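Beta-2-microglobulin (Ctenopharyngodon idella, PDB 5H5Z) is the immunoglobulin-type light chain that pairs with the MHC class I heavy chain and, by inference, supports the presentation of bound peptide. Local coordinates at residues M1-P6 against V83-D88; P6-Y11 against K90-E95; I25-N30 against H64-V69; I36-L41 against Y79-K84. The protein carries 1 engineered substitution. One frame throughout, in Å; residues are numbered along the deposited sequence.

Contact 1 (M1-P6 against V83-D88)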
loop_
_atom_site.group_PDB
_atom_site.type_symbol
_atom_site.label_atom_id
_atom_site.label_comp_id
_atom_site.label_asym_id
_atom_site.label_seq_id
_atom_site.Cartn_x
_atom_site.Cartn_y
_atom_site.Cartn_z
ATOM N N MET B 1 16.600 6.336 -16.252
ATOM C CA MET B 1 16.393 6.023 -14.811
ATOM C C MET B 1 16.399 7.301 -13.972
ATOM O O MET B 1 17.271 8.149 -14.141
ATOM C CB MET B 1 17.473 5.048 -14.324
ATOM C CG MET B 1 17.314 4.576 -12.887
ATOM S SD MET B 1 18.045 5.703 -11.684
ATOM C CE MET B 1 17.593 4.882 -10.158
ATOM N N LYS B 2 15.426 7.423 -13.072
ATOM C CA LYS B 2 15.356 8.545 -12.140
ATOM C C LYS B 2 15.012 8.025 -10.744
ATOM O O LYS B 2 14.204 7.102 -10.599
ATOM C CB LYS B 2 14.311 9.564 -12.608
ATOM C CG LYS B 2 14.290 10.863 -11.817
ATOM C CD LYS B 2 13.208 11.818 -12.303
ATOM C CE LYS B 2 13.549 12.406 -13.665
ATOM N NZ LYS B 2 12.828 13.686 -13.913
ATOM N N VAL B 3 15.640 8.607 -9.725
ATOM C CA VAL B 3 15.333 8.269 -8.339
ATOM C C VAL B 3 14.069 9.004 -7.895
ATOM O O VAL B 3 13.885 10.180 -8.210
ATOM C CB VAL B 3 16.500 8.619 -7.384
ATOM C CG1 VAL B 3 16.141 8.295 -5.938
ATOM C CG2 VAL B 3 17.764 7.873 -7.781
ATOM N N SER B 4 13.194 8.290 -7.191
ATOM C CA SER B 4 12.080 8.897 -6.472
ATOM C C SER B 4 12.339 8.692 -4.991
ATOM O O SER B 4 12.329 7.560 -4.509
ATOM C CB SER B 4 10.746 8.256 -6.869
ATOM O OG SER B 4 10.368 8.628 -8.182
ATOM N N SER B 5 12.597 9.785 -4.279
ATOM C CA SER B 5 12.897 9.722 -2.851
ATOM C C SER B 5 11.627 9.508 -2.035
ATOM O O SER B 5 10.586 10.070 -2.361
ATOM C CB SER B 5 13.631 10.985 -2.400
ATOM O OG SER B 5 14.908 11.044 -3.011
ATOM N N PRO B 6 11.714 8.690 -0.971
ATOM C CA PRO B 6 10.520 8.285 -0.225
ATOM C C PRO B 6 9.798 9.406 0.516
ATOM O O PRO B 6 10.439 10.317 1.069
ATOM C CB PRO B 6 11.065 7.263 0.782
ATOM C CG PRO B 6 12.512 7.595 0.924
ATOM C CD PRO B 6 12.932 8.045 -0.443
ATOM N N VAL B 83 15.184 6.211 7.636
ATOM C CA VAL B 83 15.078 5.628 6.304
ATOM C C VAL B 83 16.335 5.924 5.484
ATOM O O VAL B 83 16.773 7.077 5.391
ATOM C CB VAL B 83 13.822 6.145 5.567
ATOM C CG1 VAL B 83 13.698 5.515 4.188
ATOM C CG2 VAL B 83 12.562 5.880 6.386
ATOM N N LYS B 84 16.913 4.872 4.907
ATOM C CA LYS B 84 18.088 4.992 4.051
ATOM C C LYS B 84 17.787 4.485 2.641
ATOM O O LYS B 84 17.630 3.279 2.417
ATOM C CB LYS B 84 19.289 4.259 4.664
ATOM C CG LYS B 84 19.701 4.801 6.025
ATOM C CD LYS B 84 20.858 4.027 6.631
ATOM C CE LYS B 84 21.138 4.514 8.046
ATOM N NZ LYS B 84 22.362 3.886 8.615
ATOM N N HIS B 85 17.696 5.425 1.703
ATOM C CA HIS B 85 17.396 5.132 0.303
ATOM C C HIS B 85 18.507 5.713 -0.560
ATOM O O HIS B 85 18.872 6.881 -0.400
ATOM C CB HIS B 85 16.048 5.742 -0.082
ATOM C CG HIS B 85 15.575 5.373 -1.453
ATOM N ND1 HIS B 85 15.334 6.311 -2.434
ATOM C CD2 HIS B 85 15.280 4.171 -2.004
ATOM C CE1 HIS B 85 14.916 5.704 -3.530
ATOM N NE2 HIS B 85 14.875 4.405 -3.295
ATOM N N MET B 86 19.035 4.899 -1.475
ATOM C CA MET B 86 20.245 5.241 -2.226
ATOM C C MET B 86 21.340 5.622 -1.225
ATOM O O MET B 86 21.722 4.797 -0.393
ATOM C CB MET B 86 19.978 6.367 -3.239
ATOM C CG MET B 86 18.824 6.105 -4.193
ATOM S SD MET B 86 19.132 4.704 -5.287
ATOM C CE MET B 86 20.364 5.378 -6.402
ATOM N N SER B 87 21.812 6.867 -1.282
ATOM C CA SER B 87 22.811 7.359 -0.332
ATOM C C SER B 87 22.240 8.389 0.653
ATOM O O SER B 87 22.987 9.044 1.387
ATOM C CB SER B 87 24.020 7.933 -1.077
ATOM O OG SER B 87 24.618 6.938 -1.886
ATOM N N ASP B 88 20.914 8.519 0.665
ATOM C CA ASP B 88 20.226 9.429 1.571
ATOM C C ASP B 88 19.995 8.783 2.934
ATOM O O ASP B 88 19.871 7.570 3.040
ATOM C CB ASP B 88 18.893 9.892 0.970
ATOM C CG ASP B 88 19.059 10.569 -0.382
ATOM O OD1 ASP B 88 20.090 11.226 -0.607
ATOM O OD2 ASP B 88 18.150 10.448 -1.227
HETATM O O HOH W 1 16.248 8.815 -1.928
#

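Contact 2 (P6-Y11 against K90-E95)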
loop_
_atom_site.group_PDB
_atom_site.type_symbol
_atom_site.label_atom_id
_atom_site.label_comp_id
_atom_site.label_asym_id
_atom_site.label_seq_id
_atom_site.Cartn_x
_atom_site.Cartn_y
_atom_site.Cartn_z
ATOM N N PRO B 6 11.714 8.690 -0.971
ATOM C CA PRO B 6 10.520 8.285 -0.225
ATOM C C PRO B 6 9.798 9.406 0.516
ATOM O O PRO B 6 10.439 10.317 1.069
ATOM C CB PRO B 6 11.065 7.263 0.782
ATOM C CG PRO B 6 12.512 7.595 0.924
ATOM C CD PRO B 6 12.932 8.045 -0.443
ATOM N N LYS B 7 8.470 9.337 0.501
ATOM C CA LYS B 7 7.655 10.057 1.471
ATOM C C LYS B 7 7.690 9.207 2.735
ATOM O O LYS B 7 7.562 7.979 2.666
ATOM C CB LYS B 7 6.218 10.231 0.978
ATOM C CG LYS B 7 5.368 11.146 1.854
ATOM C CD LYS B 7 3.880 10.987 1.586
ATOM C CE LYS B 7 3.412 11.787 0.381
ATOM N NZ LYS B 7 2.063 11.321 -0.056
ATOM N N ILE B 8 7.894 9.857 3.876
ATOM C CA ILE B 8 8.052 9.167 5.156
ATOM C C ILE B 8 7.084 9.748 6.169
ATOM O O ILE B 8 7.152 10.937 6.500
ATOM C CB ILE B 8 9.489 9.305 5.711
ATOM C CG1 ILE B 8 10.518 8.870 4.661
ATOM C CG2 ILE B 8 9.639 8.501 6.999
ATOM C CD1 ILE B 8 11.936 9.299 4.969
ATOM N N GLN B 9 6.186 8.906 6.660
ATOM C CA GLN B 9 5.164 9.340 7.598
ATOM C C GLN B 9 5.180 8.442 8.820
ATOM O O GLN B 9 5.088 7.210 8.706
ATOM C CB GLN B 9 3.787 9.364 6.932
ATOM C CG GLN B 9 3.680 10.393 5.814
ATOM C CD GLN B 9 2.370 10.322 5.060
ATOM O OE1 GLN B 9 1.471 11.137 5.274
ATOM N NE2 GLN B 9 2.254 9.350 4.174
ATOM N N VAL B 10 5.302 9.078 9.983
ATOM C CA VAL B 10 5.458 8.383 11.259
ATOM C C VAL B 10 4.291 8.755 12.162
ATOM O O VAL B 10 4.032 9.939 12.404
ATOM C CB VAL B 10 6.804 8.736 11.941
ATOM C CG1 VAL B 10 7.068 7.822 13.133
ATOM C CG2 VAL B 10 7.945 8.634 10.945
ATOM N N TYR B 11 3.580 7.736 12.637
ATOM C CA TYR B 11 2.355 7.925 13.405
ATOM C C TYR B 11 2.073 6.695 14.256
ATOM O O TYR B 11 2.735 5.665 14.124
ATOM C CB TYR B 11 1.167 8.220 12.471
ATOM C CG TYR B 11 1.001 7.240 11.323
ATOM C CD1 TYR B 11 1.769 7.355 10.163
ATOM C CD2 TYR B 11 0.060 6.207 11.391
ATOM C CE1 TYR B 11 1.620 6.461 9.112
ATOM C CE2 TYR B 11 -0.106 5.311 10.341
ATOM C CZ TYR B 11 0.680 5.442 9.204
ATOM O OH TYR B 11 0.540 4.570 8.152
ATOM N N LYS B 90 17.549 9.732 6.203
ATOM C CA LYS B 90 16.590 10.621 6.858
ATOM C C LYS B 90 16.046 10.015 8.146
ATOM O O LYS B 90 15.844 8.806 8.232
ATOM C CB LYS B 90 15.442 10.981 5.910
ATOM C CG LYS B 90 15.894 11.533 4.565
ATOM C CD LYS B 90 14.901 12.542 4.009
ATOM C CE LYS B 90 15.270 12.985 2.599
ATOM N NZ LYS B 90 16.678 13.455 2.445
ATOM N N THR B 91 15.829 10.866 9.144
ATOM C CA THR B 91 15.212 10.448 10.399
ATOM C C THR B 91 14.034 11.362 10.699
ATOM O O THR B 91 14.192 12.577 10.773
ATOM C CB THR B 91 16.224 10.472 11.565
ATOM O OG1 THR B 91 17.278 9.546 11.292
ATOM C CG2 THR B 91 15.557 10.089 12.889
ATOM N N ILE B 92 12.855 10.767 10.856
ATOM C CA ILE B 92 11.643 11.522 11.167
ATOM C C ILE B 92 11.171 11.155 12.572
ATOM O O ILE B 92 10.903 9.989 12.855
ATOM C CB ILE B 92 10.532 11.260 10.116
ATOM C CG1 ILE B 92 11.057 11.479 8.688
ATOM C CG2 ILE B 92 9.293 12.109 10.384
ATOM C CD1 ILE B 92 11.447 12.906 8.352
ATOM N N VAL B 93 11.093 12.157 13.446
ATOM C CA VAL B 93 10.646 11.973 14.826
ATOM C C VAL B 93 9.121 11.874 14.876
ATOM O O VAL B 93 8.416 12.651 14.228
ATOM C CB VAL B 93 11.143 13.127 15.734
ATOM C CG1 VAL B 93 10.541 13.041 17.135
ATOM C CG2 VAL B 93 12.663 13.128 15.811
ATOM N N TRP B 94 8.620 10.912 15.646
ATOM C CA TRP B 94 7.185 10.746 15.861
ATOM C C TRP B 94 6.581 11.904 16.657
ATOM O O TRP B 94 7.051 12.230 17.741
ATOM C CB TRP B 94 6.913 9.431 16.580
ATOM C CG TRP B 94 5.487 9.255 16.970
ATOM C CD1 TRP B 94 4.416 9.132 16.133
ATOM C CD2 TRP B 94 4.971 9.176 18.301
ATOM N NE1 TRP B 94 3.260 8.987 16.861
ATOM C CE2 TRP B 94 3.571 9.005 18.195
ATOM C CE3 TRP B 94 5.554 9.232 19.574
ATOM C CZ2 TRP B 94 2.742 8.891 19.316
ATOM C CZ3 TRP B 94 4.730 9.120 20.689
ATOM C CH2 TRP B 94 3.339 8.947 20.551
ATOM N N GLU B 95 5.544 12.512 16.086
ATOM C CA GLU B 95 4.779 13.591 16.711
ATOM C C GLU B 95 3.464 13.005 17.219
ATOM O O GLU B 95 2.687 12.467 16.427
ATOM C CB GLU B 95 4.507 14.683 15.671
ATOM C CG GLU B 95 3.401 15.663 16.030
ATOM C CD GLU B 95 3.759 16.532 17.217
ATOM O OE1 GLU B 95 4.578 17.463 17.048
ATOM O OE2 GLU B 95 3.224 16.275 18.315
HETATM O O HOH W 2 4.907 12.236 13.533
HETATM O O HOH W 3 1.868 11.223 13.990
#

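Contact 3 (I25-N30 against H64-V69)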
loop_
_atom_site.group_PDB
_atom_site.type_symbol
_atom_site.label_atom_id
_atom_site.label_comp_id
_atom_site.label_asym_id
_atom_site.label_seq_id
_atom_site.Cartn_x
_atom_site.Cartn_y
_atom_site.Cartn_z
ATOM N N ILE B 25 4.039 3.287 13.799
ATOM C CA ILE B 25 3.983 2.971 12.377
ATOM C C ILE B 25 4.792 3.968 11.560
ATOM O O ILE B 25 4.675 5.192 11.743
ATOM C CB ILE B 25 2.521 2.951 11.864
ATOM C CG1 ILE B 25 1.681 1.940 12.662
ATOM C CG2 ILE B 25 2.480 2.673 10.366
ATOM C CD1 ILE B 25 0.182 2.098 12.499
ATOM N N CYS B 26 5.620 3.439 10.660
ATOM C CA CYS B 26 6.321 4.269 9.698
ATOM C C CYS B 26 5.941 3.820 8.290
ATOM O O CYS B 26 6.295 2.723 7.866
ATOM C CB CYS B 26 7.830 4.198 9.934
ATOM S SG CYS B 26 8.827 5.222 8.836
ATOM N N TYR B 27 5.192 4.673 7.594
ATOM C CA TYR B 27 4.752 4.414 6.227
ATOM C C TYR B 27 5.682 5.114 5.251
ATOM O O TYR B 27 5.786 6.349 5.243
ATOM C CB TYR B 27 3.317 4.900 6.028
ATOM C CG TYR B 27 2.723 4.610 4.662
ATOM C CD1 TYR B 27 2.766 3.324 4.110
ATOM C CD2 TYR B 27 2.078 5.611 3.942
ATOM C CE1 TYR B 27 2.210 3.064 2.866
ATOM C CE2 TYR B 27 1.511 5.360 2.705
ATOM C CZ TYR B 27 1.583 4.089 2.170
ATOM O OH TYR B 27 1.021 3.848 0.939
ATOM N N VAL B 28 6.362 4.311 4.440
ATOM C CA VAL B 28 7.367 4.810 3.505
ATOM C C VAL B 28 6.860 4.539 2.090
ATOM O O VAL B 28 6.679 3.385 1.705
ATOM C CB VAL B 28 8.735 4.143 3.765
ATOM C CG1 VAL B 28 9.795 4.672 2.806
ATOM C CG2 VAL B 28 9.169 4.366 5.210
ATOM N N SER B 29 6.606 5.599 1.327
ATOM C CA SER B 29 5.894 5.453 0.059
ATOM C C SER B 29 6.500 6.292 -1.055
ATOM O O SER B 29 7.408 7.084 -0.815
ATOM C CB SER B 29 4.424 5.830 0.244
ATOM O OG SER B 29 4.306 7.200 0.611
ATOM N N ASN B 30 5.990 6.105 -2.273
ATOM C CA ASN B 30 6.366 6.928 -3.424
ATOM C C ASN B 30 7.854 6.860 -3.786
ATOM O O ASN B 30 8.428 7.852 -4.240
ATOM C CB ASN B 30 5.944 8.396 -3.203
ATOM C CG ASN B 30 4.437 8.574 -3.106
ATOM O OD1 ASN B 30 3.660 7.696 -3.492
ATOM N ND2 ASN B 30 4.016 9.726 -2.592
ATOM N N HIS B 64 5.939 1.063 -1.878
ATOM C CA HIS B 64 5.571 1.462 -0.524
ATOM C C HIS B 64 5.835 0.321 0.449
ATOM O O HIS B 64 5.704 -0.860 0.096
ATOM C CB HIS B 64 4.118 1.950 -0.446
ATOM C CG HIS B 64 3.100 0.896 -0.767
ATOM N ND1 HIS B 64 2.379 0.236 0.204
ATOM C CD2 HIS B 64 2.680 0.395 -1.953
ATOM C CE1 HIS B 64 1.561 -0.628 -0.369
ATOM N NE2 HIS B 64 1.724 -0.552 -1.678
ATOM N N LEU B 65 6.251 0.683 1.658
ATOM C CA LEU B 65 6.470 -0.273 2.733
ATOM C C LEU B 65 5.965 0.298 4.042
ATOM O O LEU B 65 5.968 1.512 4.244
ATOM C CB LEU B 65 7.957 -0.597 2.886
ATOM C CG LEU B 65 8.662 -1.374 1.776
ATOM C CD1 LEU B 65 10.164 -1.251 1.943
ATOM C CD2 LEU B 65 8.242 -2.844 1.760
ATOM N N THR B 66 5.534 -0.586 4.929
ATOM C CA THR B 66 5.142 -0.190 6.272
ATOM C C THR B 66 5.991 -0.944 7.290
ATOM O O THR B 66 6.071 -2.170 7.255
ATOM C CB THR B 66 3.641 -0.441 6.521
ATOM O OG1 THR B 66 2.870 0.244 5.527
ATOM C CG2 THR B 66 3.227 0.060 7.900
ATOM N N LYS B 67 6.650 -0.200 8.174
ATOM C CA LYS B 67 7.313 -0.797 9.323
ATOM C C LYS B 67 6.547 -0.416 10.575
ATOM O O LYS B 67 6.125 0.728 10.718
ATOM C CB LYS B 67 8.763 -0.347 9.430
ATOM C CG LYS B 67 9.580 -1.216 10.368
ATOM C CD LYS B 67 10.940 -1.481 9.762
ATOM C CE LYS B 67 11.594 -2.713 10.346
ATOM N NZ LYS B 67 12.924 -2.928 9.713
ATOM N N SER B 68 6.354 -1.384 11.468
ATOM C CA SER B 68 5.591 -1.153 12.692
ATOM C C SER B 68 6.123 -2.007 13.834
ATOM O O SER B 68 6.775 -3.026 13.604
ATOM C CB SER B 68 4.098 -1.433 12.463
ATOM O OG SER B 68 3.866 -2.785 12.087
ATOM N N VAL B 69 5.864 -1.566 15.063
ATOM C CA VAL B 69 6.208 -2.324 16.261
ATOM C C VAL B 69 5.337 -1.848 17.420
ATOM O O VAL B 69 4.878 -0.699 17.427
ATOM C CB VAL B 69 7.716 -2.207 16.619
ATOM C CG1 VAL B 69 8.067 -0.812 17.127
ATOM C CG2 VAL B 69 8.122 -3.270 17.632
#

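Contact 4 (I36-L41 against Y79-K84)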
loop_
_atom_site.group_PDB
_atom_site.type_symbol
_atom_site.label_atom_id
_atom_site.label_comp_id
_atom_site.label_asym_id
_atom_site.label_seq_id
_atom_site.Cartn_x
_atom_site.Cartn_y
_atom_site.Cartn_z
ATOM N N ILE B 36 15.888 -0.411 0.042
ATOM C CA ILE B 36 15.706 0.590 1.093
ATOM C C ILE B 36 15.953 -0.019 2.477
ATOM O O ILE B 36 15.806 -1.231 2.671
ATOM C CB ILE B 36 14.294 1.229 1.006
ATOM C CG1 ILE B 36 14.237 2.570 1.753
ATOM C CG2 ILE B 36 13.211 0.259 1.482
ATOM C CD1 ILE B 36 13.163 3.507 1.238
ATOM N N SER B 37 16.345 0.834 3.422
ATOM C CA SER B 37 16.502 0.461 4.820
ATOM C C SER B 37 15.535 1.291 5.655
ATOM O O SER B 37 15.542 2.528 5.574
ATOM C CB SER B 37 17.942 0.725 5.279
ATOM O OG SER B 37 18.108 0.438 6.658
ATOM N N ILE B 38 14.699 0.617 6.443
ATOM C CA ILE B 38 13.795 1.298 7.372
ATOM C C ILE B 38 13.995 0.724 8.772
ATOM O O ILE B 38 13.973 -0.496 8.956
ATOM C CB ILE B 38 12.306 1.154 6.963
ATOM C CG1 ILE B 38 12.079 1.593 5.510
ATOM C CG2 ILE B 38 11.414 1.950 7.915
ATOM C CD1 ILE B 38 10.781 1.088 4.909
ATOM N N GLU B 39 14.204 1.603 9.752
ATOM C CA GLU B 39 14.382 1.183 11.136
ATOM C C GLU B 39 13.582 2.083 12.063
ATOM O O GLU B 39 13.560 3.297 11.882
ATOM C CB GLU B 39 15.863 1.209 11.535
ATOM C CG GLU B 39 16.755 0.193 10.821
ATOM C CD GLU B 39 16.420 -1.263 11.127
ATOM O OE1 GLU B 39 15.584 -1.535 12.015
ATOM O OE2 GLU B 39 17.004 -2.150 10.470
ATOM N N LEU B 40 12.904 1.485 13.040
ATOM C CA LEU B 40 12.230 2.270 14.075
ATOM C C LEU B 40 13.167 2.416 15.269
ATOM O O LEU B 40 13.852 1.459 15.646
ATOM C CB LEU B 40 10.905 1.618 14.489
ATOM C CG LEU B 40 9.843 1.456 13.393
ATOM C CD1 LEU B 40 8.662 0.641 13.895
ATOM C CD2 LEU B 40 9.365 2.807 12.880
ATOM N N LEU B 41 13.203 3.609 15.858
ATOM C CA LEU B 41 14.139 3.901 16.942
ATOM C C LEU B 41 13.461 4.393 18.215
ATOM O O LEU B 41 12.499 5.167 18.162
ATOM C CB LEU B 41 15.172 4.946 16.498
ATOM C CG LEU B 41 15.796 4.855 15.101
ATOM C CD1 LEU B 41 16.691 6.060 14.858
ATOM C CD2 LEU B 41 16.567 3.558 14.885
ATOM N N TYR B 79 10.659 8.643 19.925
ATOM C CA TYR B 79 10.556 7.643 18.864
ATOM C C TYR B 79 10.745 8.277 17.498
ATOM O O TYR B 79 10.357 9.428 17.276
ATOM C CB TYR B 79 9.226 6.891 18.953
ATOM C CG TYR B 79 9.117 6.095 20.232
ATOM C CD1 TYR B 79 8.578 6.667 21.386
ATOM C CD2 TYR B 79 9.582 4.781 20.303
ATOM C CE1 TYR B 79 8.497 5.950 22.566
ATOM C CE2 TYR B 79 9.502 4.056 21.479
ATOM C CZ TYR B 79 8.959 4.648 22.607
ATOM O OH TYR B 79 8.881 3.938 23.777
ATOM N N SER B 80 11.359 7.522 16.590
ATOM C CA SER B 80 11.652 8.017 15.251
ATOM C C SER B 80 11.767 6.883 14.241
ATOM O O SER B 80 11.860 5.702 14.608
ATOM C CB SER B 80 12.920 8.891 15.250
ATOM O OG SER B 80 14.060 8.163 15.669
ATOM N N CYS B 81 11.731 7.249 12.966
ATOM C CA CYS B 81 11.902 6.296 11.884
ATOM C C CYS B 81 13.054 6.786 11.022
ATOM O O CYS B 81 13.038 7.928 10.544
ATOM C CB CYS B 81 10.610 6.179 11.068
ATOM S SG CYS B 81 10.693 5.080 9.637
ATOM N N ARG B 82 14.062 5.930 10.860
ATOM C CA ARG B 82 15.225 6.243 10.040
ATOM C C ARG B 82 15.178 5.468 8.736
ATOM O O ARG B 82 15.128 4.233 8.726
ATOM C CB ARG B 82 16.532 5.957 10.786
ATOM C CG ARG B 82 17.787 6.216 9.956
ATOM C CD ARG B 82 19.034 6.292 10.819
ATOM N NE ARG B 82 19.299 5.044 11.528
ATOM C CZ ARG B 82 19.833 4.965 12.746
ATOM N NH1 ARG B 82 20.155 6.067 13.418
ATOM N NH2 ARG B 82 20.037 3.778 13.302
ATOM N N VAL B 83 15.184 6.211 7.636
ATOM C CA VAL B 83 15.078 5.628 6.304
ATOM C C VAL B 83 16.335 5.924 5.484
ATOM O O VAL B 83 16.773 7.077 5.391
ATOM C CB VAL B 83 13.822 6.145 5.567
ATOM C CG1 VAL B 83 13.698 5.515 4.188
ATOM C CG2 VAL B 83 12.562 5.880 6.386
ATOM N N LYS B 84 16.913 4.872 4.907
ATOM C CA LYS B 84 18.088 4.992 4.051
ATOM C C LYS B 84 17.787 4.485 2.641
ATOM O O LYS B 84 17.630 3.279 2.417
ATOM C CB LYS B 84 19.289 4.259 4.664
ATOM C CG LYS B 84 19.701 4.801 6.025
ATOM C CD LYS B 84 20.858 4.027 6.631
ATOM C CE LYS B 84 21.138 4.514 8.046
ATOM N NZ LYS B 84 22.362 3.886 8.615
HETATM O O HOH W 4 17.506 2.767 8.038
#

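Contact 1 (M1-P6 against V83-D88)
H85 is the meeting point of this contact: V3, S4, S5 and P6 of the chain's N-terminal arm all pass close to its ring, at one end of the immunoglobulin C1-set sandwich. H85 opens a type II' turn to D88 that reverses the chain toward the next strand; D88 N to H85 O, 2.8 Å, closes that turn.

P6 touches both H85 and V83. Its CD comes within 3.6 Å of H85 ND1 in the ring, while the apolar part of its packing is CG on V83 CG1 at 4.0 Å. V3 and M86 lie alongside each other with opposite headings, and V3 CG2 meets the methyl M86 CE at 3.9 Å. That meeting depends on the folded shape of M86, whose bends at chi2 and chi3 (-65° and -72°) bring CE back to the valine. M86 CG lies over one face of the H85 ring, toward its rim. V3 CG1, for its part, comes to H85 CE1.

The polar part is indirect. H85 NE2 is hydrogen-bonded to the carbonyl of P33. With CG anti to the backbone N (chi1 -174°), the H85 ring is carried toward the arm, and its ND1 binds a single water that joins three side chains from the two segments. This water lies in the plane of the imidazole at its edge, and both ring nitrogens therefore have partners, which should fix the ring's rotation. It is 2.7 Å from H85 ND1 and 2.8 Å from S5 OG, and donates to D88 OD2 at 2.6 Å.

Contact 2 (P6-Y11 against K90-E95)
V10 and I8 of strand 7-11 face I92, W94 and K90 across a gap of 7.4 Å between the axes of 7-11 and 90-93, too wide for backbone pairing, so the contact is made by side chains and water. V10 can be followed outward. Its CB carries two methyls that part company: CG1, anti to the backbone N (chi1 -170°), meets W94 CB at 3.8 Å, whereas CG2 turns to I92 CG2, also at 3.8 Å. One valine thus spans two residues of the opposite segment. I8 continues the row, its CG2 3.7 Å from I92 CG1 and its CD1 4.0 Å from K90 CB.

The indole of W94 presents its edge to the backbone, CD1 lying 3.6 Å from Y11 CA; F71 packs edge-to-face with this same residue. Two waters bridge what the side chains do not: both donate to V10 O, one accepting from E95 N at 2.6 Å and the other donating to E95 O. Y11 points the other way, its hydroxyl hydrogen-bonded to the P228 carbonyl of the MHC class I antigen chain. Segments 7-11 and 90-93 run at 30° to each other, and their parent strands 7-12 and 88-93 belong to different sheets, an edge-to-edge closure characteristic of the immunoglobulin beta sandwich.

Contact 3 (I25-N30 against H64-V69)
Y27 lies across T66 and H64, its ring edge turned to both: CD1 is 3.4 Å from T66 OG1, and CE1 is 3.9 Å from H64 ND1, which sits in the plane of the phenol. With CG anti to the backbone N, chi1 -177° lays the Y27 ring over the neighbouring strand, where its edge finds these two partners. On the same face, I25 crosses T66 at an angle, with the CG2 methyls of the two residues 3.7 Å apart. P228 of the MHC class I antigen chain packs on Y27 and T66, placing this face at the subunit interface.

C26, V28, L65 and K67 occupy the other face, toward the second sheet. C26 is disulfide-bonded to C81, and V28 and L65 pack against strand 36-42.

Between the two faces the antiparallel strands are joined by two hydrogen-bonded pairs. C26 N to K67 O is 2.8 Å; L65 N to V28 O is 2.7 Å. V28 O also receives a CA-H contact from H64 at 3.1 Å. The Y27 face is chemically mixed, I25, Y27, T66 and S68 all packing on the heavy chain, while the core face is largely apolar, its charged K67 NZ satisfied by a hydrogen bond to I38 O.

Contact 4 (I36-L41 against Y79-K84)
Strands 36-41 and 79-84 run antiparallel, at 163°, and are zipped by six backbone hydrogen bonds in three hydrogen-bonded pairs, S37 with K84, E39 with R82 and L41 with S80. They are the central pair of one sheet of the immunoglobulin C1-set sandwich. The bond from K84 N to S37 O measures 2.8 Å.

The inner face carries I38, L40, C81 and V83. Here I38 CG2 touches C81 SG at 3.6 Å, beside the disulfide to C26, and L40 CD2 reaches C81 CB at 4.0 Å. Next to them, I36 CD1 meets V83 CG1, 3.6 Å away. L65 and V28 of the facing sheet pack on I36 and I38.

Across the outer face L41 and R82 meet at about a right angle. R82 is bent at chi3 (62°), which brings its guanidinium over L41: CD1 sits above one face of the group, toward its rim, and L41 CD2 is 3.8 Å from R82 NH2. L41 CD1 also touches S80 OG at 3.5 Å. Farther along this face a water bridges the strands, 2.8 Å from S37 OG and donating to R82 O at 2.9 Å.

Overall arrangement
From the N terminus, the arm 1-6 passes the turn after strand 79-85 in contact 1, and P6 carries the chain straight into contact 2, where strand 7-12 comes beside 88-93. These two contacts cross, and each closes a loop of more than 75 residues. Contacts 3 and 4 close shorter loops, of 33 and 37 intervening residues; both fall within contact 2, contact 3 within contact 1 as well, and they cross each other. Contact 3 pairs neighbours in one sheet and contact 4 in the other, the C26-C81 disulfide joining them at 2.0 Å between SG atoms. Strand 79-85 touches the N-terminal arm at one end and pairs with 36-42 along its length.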